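PDB 3GNL: uncharacterized protein, DUF633, LMOf2365_1472 from Listeria monocytogenes str. 4b F2365, which is functionally uncharacterised but probably transfers a methyl group from S-adenosylmethionine to N1 of an adenine in tRNA. Local coordinates for residues Ser68-Thr71 / Glu72-Val76; Asn80-Ala83 / Val84-Lys87; Thr102-Arg105 / Thr106-Glu110. One frame throughout, in Å; residues are numbered along the deposited sequence. Where two conformers were deposited one is given.

Contact 1 (Ser68-Thr71 / Glu72-Val76)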
loop_
_atom_site.group_PDB
_atom_site.type_symbol
_atom_site.label_atom_id
_atom_site.label_comp_id
_atom_site.label_asym_id
_atom_site.label_seq_id
_atom_site.Cartn_x
_atom_site.Cartn_y
_atom_site.Cartn_z
ATOM N N SER A 68 14.661 -12.870 -18.079
ATOM C CA SER A 68 14.293 -13.933 -17.147
ATOM C C SER A 68 13.775 -15.159 -17.879
ATOM O O SER A 68 13.549 -16.197 -17.258
ATOM C CB SER A 68 13.235 -13.420 -16.161
ATOM O OG SER A 68 13.844 -12.492 -15.285
ATOM N N GLY A 69 13.550 -15.047 -19.185
ATOM C CA GLY A 69 12.959 -16.136 -19.955
ATOM C C GLY A 69 11.511 -16.390 -19.595
ATOM O O GLY A 69 10.998 -17.511 -19.717
ATOM N N LEU A 70 10.827 -15.324 -19.174
ATOM C CA LEU A 70 9.467 -15.446 -18.699
ATOM C C LEU A 70 8.416 -14.823 -19.604
ATOM O O LEU A 70 7.274 -14.591 -19.183
ATOM C CB LEU A 70 9.383 -14.884 -17.269
ATOM C CG LEU A 70 10.168 -15.724 -16.250
ATOM C CD1 LEU A 70 10.143 -15.103 -14.855
ATOM C CD2 LEU A 70 9.651 -17.187 -16.290
ATOM N N THR A 71 8.766 -14.573 -20.867
ATOM C CA THR A 71 7.789 -13.954 -21.753
ATOM C C THR A 71 6.492 -14.754 -21.930
ATOM O O THR A 71 5.454 -14.149 -22.235
ATOM C CB THR A 71 8.389 -13.623 -23.129
ATOM O OG1 THR A 71 8.787 -14.853 -23.754
ATOM C CG2 THR A 71 9.594 -12.691 -22.985
ATOM N N GLU A 72 6.528 -16.085 -21.739
ATOM C CA GLU A 72 5.324 -16.912 -21.885
ATOM C C GLU A 72 4.378 -16.812 -20.685
ATOM O O GLU A 72 3.185 -17.100 -20.809
ATOM C CB GLU A 72 5.667 -18.384 -22.194
ATOM C CG GLU A 72 6.153 -18.623 -23.639
ATOM C CD GLU A 72 6.280 -20.102 -23.991
ATOM O OE1 GLU A 72 7.406 -20.560 -24.273
ATOM O OE2 GLU A 72 5.255 -20.814 -23.980
ATOM N N GLN A 73 4.911 -16.384 -19.534
ATOM C CA GLN A 73 4.096 -16.303 -18.303
ATOM C C GLN A 73 3.768 -14.884 -17.834
ATOM O O GLN A 73 2.939 -14.722 -16.942
ATOM C CB GLN A 73 4.761 -17.092 -17.171
ATOM C CG GLN A 73 4.494 -18.620 -17.290
ATOM C CD GLN A 73 5.119 -19.421 -16.163
ATOM O OE1 GLN A 73 6.331 -19.646 -16.157
ATOM N NE2 GLN A 73 4.287 -19.891 -15.210
ATOM N N ILE A 74 4.412 -13.882 -18.436
ATOM C CA ILE A 74 4.264 -12.487 -18.012
ATOM C C ILE A 74 4.072 -11.569 -19.192
ATOM O O ILE A 74 4.914 -11.522 -20.118
ATOM C CB ILE A 74 5.445 -11.998 -17.185
ATOM C CG1 ILE A 74 5.707 -12.962 -15.997
ATOM C CG2 ILE A 74 5.207 -10.556 -16.743
ATOM C CD1 ILE A 74 6.934 -12.629 -15.259
ATOM N N ASP A 75 2.949 -10.869 -19.164
ATOM C CA ASP A 75 2.608 -9.896 -20.168
ATOM C C ASP A 75 2.969 -8.534 -19.602
ATOM O O ASP A 75 2.520 -8.163 -18.511
ATOM C CB ASP A 75 1.104 -9.893 -20.459
ATOM C CG ASP A 75 0.614 -11.131 -21.250
ATOM O OD1 ASP A 75 1.448 -11.850 -21.875
ATOM O OD2 ASP A 75 -0.628 -11.369 -21.250
ATOM N N VAL A 76 3.794 -7.801 -20.317
ATOM C CA VAL A 76 4.062 -6.420 -19.960
ATOM C C VAL A 76 3.172 -5.546 -20.807
ATOM O O VAL A 76 3.180 -5.634 -22.046
ATOM C CB VAL A 76 5.536 -6.046 -20.131
ATOM C CG1 VAL A 76 5.805 -4.588 -19.680
ATOM C CG2 VAL A 76 6.419 -7.049 -19.379
HETATM O O HOH W 1 8.617 -18.019 -20.831
#
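L70 and I74 meet through both backbone and side chain, four residues apart. The carbonyl O of L70 is the shared acceptor: Q73 N lies 3.0 Å from L70 O with an N-H...O angle of 147°, whereas I74 N, although also 3.0 Å from L70 O, is bent to 129° and counts as a weak bond. Q73 N, the better aligned of the two, comes from above the carbonyl plane, 54° out of it. The four-residue closure, with T71 and E72 both near helical backbone angles at its corners, identifies a type I beta turn from L70 to Q73.

Apolar contact backs the turn. I74 CD1 reaches to 3.9 Å from L70 CB and also touches L70 CD1, the two side chains crossing at an angle. With CG1 beside its backbone N, I74 extends through to CD1, and this methyl does the touching. Q73 OE1 comes no nearer to the leucine than 4.1 Å from L70 CD2, while its NE2 is bonded to S46 O.

The turn belongs to an alpha-to-beta connection of the Rossmann-like methyltransferase fold, leading from helix 55-67 into strand 74-78 at the border of the sheet. G69, with positive phi, closes the helix in a Schellman motif. A water then spans the bend, donating to G69 O at 2.7 Å and accepting from E72 N at 3.0 Å. Further out, V40 of helix 34-41 touches both Q73 and I74, V65 of helix 55-67 packs on I74, and backbone bonds from Q73 and D75 to A48 align the emerging strand with strand 45-52.

Contact 2 (Asn80-Ala83 / Val84-Lys87)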
loop_
_atom_site.group_PDB
_atom_site.type_symbol
_atom_site.label_atom_id
_atom_site.label_comp_id
_atom_site.label_asym_id
_atom_site.label_seq_id
_atom_site.Cartn_x
_atom_site.Cartn_y
_atom_site.Cartn_z
ATOM N N ASN A 80 -2.629 3.245 -18.095
ATOM C CA ASN A 80 -2.859 3.972 -16.861
ATOM C C ASN A 80 -3.615 3.112 -15.846
ATOM O O ASN A 80 -4.741 2.691 -16.074
ATOM C CB ASN A 80 -3.665 5.224 -17.199
ATOM C CG ASN A 80 -3.656 6.246 -16.078
ATOM O OD1 ASN A 80 -2.821 6.194 -15.170
ATOM N ND2 ASN A 80 -4.598 7.196 -16.144
ATOM N N GLY A 81 -2.986 2.799 -14.718
ATOM C CA GLY A 81 -3.706 2.108 -13.656
ATOM C C GLY A 81 -4.210 0.726 -14.046
ATOM O O GLY A 81 -3.455 -0.071 -14.585
ATOM N N LEU A 82 -5.471 0.440 -13.753
ATOM C CA LEU A 82 -6.056 -0.881 -14.059
ATOM C C LEU A 82 -6.518 -1.052 -15.521
ATOM O O LEU A 82 -7.102 -2.096 -15.812
ATOM C CB LEU A 82 -7.170 -1.278 -13.089
ATOM C CG LEU A 82 -6.873 -1.168 -11.578
ATOM C CD1 LEU A 82 -7.976 -1.734 -10.732
ATOM C CD2 LEU A 82 -5.505 -1.813 -11.240
ATOM N N ALA A 83 -6.226 -0.066 -16.377
ATOM C CA ALA A 83 -6.488 -0.132 -17.851
ATOM C C ALA A 83 -5.722 -1.309 -18.478
ATOM O O ALA A 83 -6.054 -1.770 -19.580
ATOM C CB ALA A 83 -6.109 1.161 -18.533
ATOM N N VAL A 84 -4.720 -1.820 -17.773
ATOM C CA VAL A 84 -3.938 -2.922 -18.316
ATOM C C VAL A 84 -4.592 -4.275 -18.052
ATOM O O VAL A 84 -4.132 -5.289 -18.570
ATOM C CB VAL A 84 -2.466 -2.912 -17.814
ATOM C CG1 VAL A 84 -1.739 -1.628 -18.229
ATOM C CG2 VAL A 84 -2.393 -3.204 -16.256
ATOM N N ILE A 85 -5.661 -4.303 -17.270
ATOM C CA ILE A 85 -6.350 -5.540 -16.918
ATOM C C ILE A 85 -7.594 -5.698 -17.780
ATOM O O ILE A 85 -8.297 -4.731 -18.057
ATOM C CB ILE A 85 -6.780 -5.574 -15.422
ATOM C CG1 ILE A 85 -5.568 -5.615 -14.496
ATOM C CG2 ILE A 85 -7.658 -6.779 -15.117
ATOM C CD1 ILE A 85 -5.980 -5.611 -13.027
ATOM N N GLU A 86 -7.859 -6.930 -18.194
ATOM C CA GLU A 86 -9.088 -7.213 -18.922
ATOM C C GLU A 86 -9.816 -8.364 -18.231
ATOM O O GLU A 86 -9.187 -9.206 -17.568
ATOM C CB GLU A 86 -8.759 -7.533 -20.382
ATOM C CG GLU A 86 -9.677 -6.864 -21.379
ATOM C CD GLU A 86 -9.447 -5.361 -21.496
ATOM O OE1 GLU A 86 -8.334 -4.946 -21.899
ATOM O OE2 GLU A 86 -10.396 -4.593 -21.203
ATOM N N LYS A 87 -11.149 -8.391 -18.361
ATOM C CA LYS A 87 -11.968 -9.453 -17.747
ATOM C C LYS A 87 -11.454 -10.856 -18.070
ATOM O O LYS A 87 -11.366 -11.703 -17.175
ATOM C CB LYS A 87 -13.450 -9.322 -18.144
#
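The flat groups joining L82 to I85 are backbone peptides. Above the plane of the L82 carbonyl, 57° out of it, stands I85 N, which donates to L82 O at 3.0 Å. The bond is nearly straight at nitrogen, with an N-H...O angle of 161°, yet the donor avoids the in-plane region of the oxygen. At the G81 carbonyl the neighbour is apolar: V84 CG2 lies off its outer end, 3.7 Å from G81 O.

Two beta turns follow one another here. In the first, A83 N returns to N80 O at 3.1 Å; G81, with positive phi and strongly negative psi, occupies the first corner of a type II' turn, and L82 the second. The next is a type I turn closed by the bond from I85 N to L82 O, with A83 and V84 at its corners. Together they shape part of the connection from strand 74-78 to strand 93-99, in a Rossmann-like sheet where those strands are not neighbours.

V84 CG2 sits between its own backbone N and carbonyl carbon, the placement that carries it to G81 O. I85 CB lies 3.5 Å from L82 O, beside the oxygen its own N-H binds. Strand 23-28 packs against these side chains: I28 touches L82 and V84, and A26 touches I85. K114 NZ bonds to both L82 O and I85 O, giving L82 O a second donor, and V84 O receives R77 NH1. Between the side chains of the second turn, the tips of the first and last residues approach to 4.2 Å, L82 CD2 against I85 CD1.

Contact 3 (Thr102-Arg105 / Thr106-Glu110)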
loop_
_atom_site.group_PDB
_atom_site.type_symbol
_atom_site.label_atom_id
_atom_site.label_comp_id
_atom_site.label_asym_id
_atom_site.label_seq_id
_atom_site.Cartn_x
_atom_site.Cartn_y
_atom_site.Cartn_z
ATOM N N THR A 102 -3.202 8.252 -2.055
ATOM C CA THR A 102 -4.257 8.921 -2.816
ATOM C C THR A 102 -4.282 8.396 -4.263
ATOM O O THR A 102 -5.355 8.110 -4.795
ATOM C CB THR A 102 -4.111 10.467 -2.763
ATOM O OG1 THR A 102 -3.996 10.858 -1.395
ATOM C CG2 THR A 102 -5.322 11.144 -3.337
ATOM N N LEU A 103 -3.099 8.244 -4.863
ATOM C CA LEU A 103 -2.961 7.764 -6.251
ATOM C C LEU A 103 -3.484 6.338 -6.365
ATOM O O LEU A 103 -4.180 6.008 -7.333
ATOM C CB LEU A 103 -1.512 7.795 -6.759
ATOM C CG LEU A 103 -1.306 7.332 -8.229
ATOM C CD1 LEU A 103 -2.346 7.911 -9.256
ATOM C CD2 LEU A 103 0.109 7.604 -8.714
ATOM N N ILE A 104 -3.115 5.506 -5.392
ATOM C CA ILE A 104 -3.592 4.125 -5.350
ATOM C C ILE A 104 -5.093 4.077 -5.207
ATOM O O ILE A 104 -5.758 3.307 -5.887
ATOM C CB ILE A 104 -2.925 3.266 -4.210
ATOM C CG1 ILE A 104 -1.417 3.133 -4.447
ATOM C CG2 ILE A 104 -3.569 1.867 -4.148
ATOM C CD1 ILE A 104 -0.633 2.370 -3.379
ATOM N N ARG A 105 -5.628 4.918 -4.330
ATOM C CA ARG A 105 -7.061 4.979 -4.131
ATOM C C ARG A 105 -7.728 5.328 -5.461
ATOM O O ARG A 105 -8.732 4.687 -5.834
ATOM C CB ARG A 105 -7.438 6.023 -3.055
ATOM C CG ARG A 105 -8.950 5.949 -2.714
ATOM C CD ARG A 105 -9.270 6.739 -1.434
ATOM N NE ARG A 105 -10.676 6.583 -1.079
ATOM C CZ ARG A 105 -11.232 6.981 0.071
ATOM N NH1 ARG A 105 -10.516 7.617 0.999
ATOM N NH2 ARG A 105 -12.530 6.757 0.279
ATOM N N THR A 106 -7.193 6.348 -6.142
ATOM C CA THR A 106 -7.728 6.830 -7.449
ATOM C C THR A 106 -7.713 5.683 -8.465
ATOM O O THR A 106 -8.716 5.447 -9.154
ATOM C CB THR A 106 -6.959 8.061 -7.946
ATOM O OG1 THR A 106 -7.148 9.111 -6.984
ATOM C CG2 THR A 106 -7.462 8.554 -9.322
ATOM N N ILE A 107 -6.611 4.932 -8.481
ATOM C CA ILE A 107 -6.470 3.782 -9.375
ATOM C C ILE A 107 -7.570 2.759 -9.100
ATOM O O ILE A 107 -8.174 2.217 -10.047
ATOM C CB ILE A 107 -5.058 3.157 -9.260
ATOM C CG1 ILE A 107 -4.061 4.068 -9.976
ATOM C CG2 ILE A 107 -5.040 1.716 -9.858
ATOM C CD1 ILE A 107 -2.639 3.687 -9.734
ATOM N N LEU A 108 -7.813 2.461 -7.831
ATOM C CA LEU A 108 -8.864 1.519 -7.423
ATOM C C LEU A 108 -10.286 1.988 -7.744
ATOM O O LEU A 108 -11.129 1.169 -8.154
ATOM C CB LEU A 108 -8.768 1.180 -5.927
ATOM C CG LEU A 108 -7.508 0.401 -5.533
ATOM C CD1 LEU A 108 -7.391 0.337 -4.015
ATOM C CD2 LEU A 108 -7.503 -1.051 -6.120
ATOM N N GLU A 109 -10.543 3.280 -7.557
ATOM C CA GLU A 109 -11.859 3.859 -7.853
ATOM C C GLU A 109 -12.111 3.982 -9.356
ATOM O O GLU A 109 -13.127 3.478 -9.844
ATOM C CB GLU A 109 -12.047 5.189 -7.115
ATOM C CG GLU A 109 -12.041 5.005 -5.597
ATOM C CD GLU A 109 -12.052 6.313 -4.806
ATOM O OE1 GLU A 109 -11.660 7.363 -5.370
ATOM O OE2 GLU A 109 -12.411 6.253 -3.601
ATOM N N GLU A 110 -11.205 4.605 -10.105
ATOM C CA GLU A 110 -11.369 4.695 -11.569
ATOM C C GLU A 110 -11.388 3.315 -12.213
ATOM O O GLU A 110 -12.076 3.108 -13.212
ATOM C CB GLU A 110 -10.280 5.539 -12.204
ATOM C CG GLU A 110 -10.311 6.996 -11.812
ATOM C CD GLU A 110 -9.143 7.781 -12.362
ATOM O OE1 GLU A 110 -8.222 7.197 -12.984
ATOM O OE2 GLU A 110 -9.132 9.006 -12.159
#
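T102 begins the series by accepting T106 N at 2.9 Å from its carbonyl O, the i to i+4 bond of an alpha helix. The hydroxyl of the same residue comes close to this acceptor too, T106 OG1 lying 3.0 Å from T102 O.

L103 O takes I107 N at 2.9 Å. The leucine's CG stands opposite its backbone N, next to the carbonyl carbon, and this swings the branch forward along the helix until L103 CG is 4.2 Å from I107 CD1. The two side chains cross at a slant.

I104 O binds L108 N at 3.0 Å, and here the side chains run side by side in the same direction, I104 CG2 lying 4.1 Å from L108 CD1. Both are buried: I96 touches both, P125 and L132 pack on I104, and L121 and L123 on L108.

R105 closes the segment with two links to E109. Its carbonyl O accepts E109 N at 2.9 Å. Its extended side chain leaves with CG anti to N (chi1 -172°), setting R105 NE 3.1 Å from E109 OE2 in a salt bridge. The oxygen lies near the edge of the guanidinium, but NE approaches it from above the carboxylate plane, 47° out, and the two planes are 61° apart, so this is a single-oxygen contact and not a flat two-pronged pair. NH1 reaches Q131, by a hydrogen bond, and E134, by a salt bridge, on helix 129-139, which ties the arginine to a second helix.

Buried I104, I107 and L108, with the R105-E109 pair to one side of them, fit helix 101-110 as the crossover of a beta-alpha-beta unit between parallel strands 93-99 and 120-125 of the Rossmann-like sheet.

Contact 1 is partly buried, its centre about 25 Å from that of the chain, at the border strand of the sheet; contact 2 is buried, and contact 3, partly buried, lies nearest the middle at about 11 Å between centres. Contacts 1 and 2 each hold a type I turn closed on a leucine carbonyl, L70 in one and L82 in the other, the first bridged by a water and the second sharing its oxygen with a lysine. Contact 3 instead uses regular helical bonds and adds a salt bridge. Strand 74-78 leads from contact 1 toward contact 2, without other touch. Contacts 2 and 3 pack directly, L82 CD2 lying 3.8 Å from I107 CG2, while contacts 1 and 3 stay about 15 Å apart at their nearest atoms.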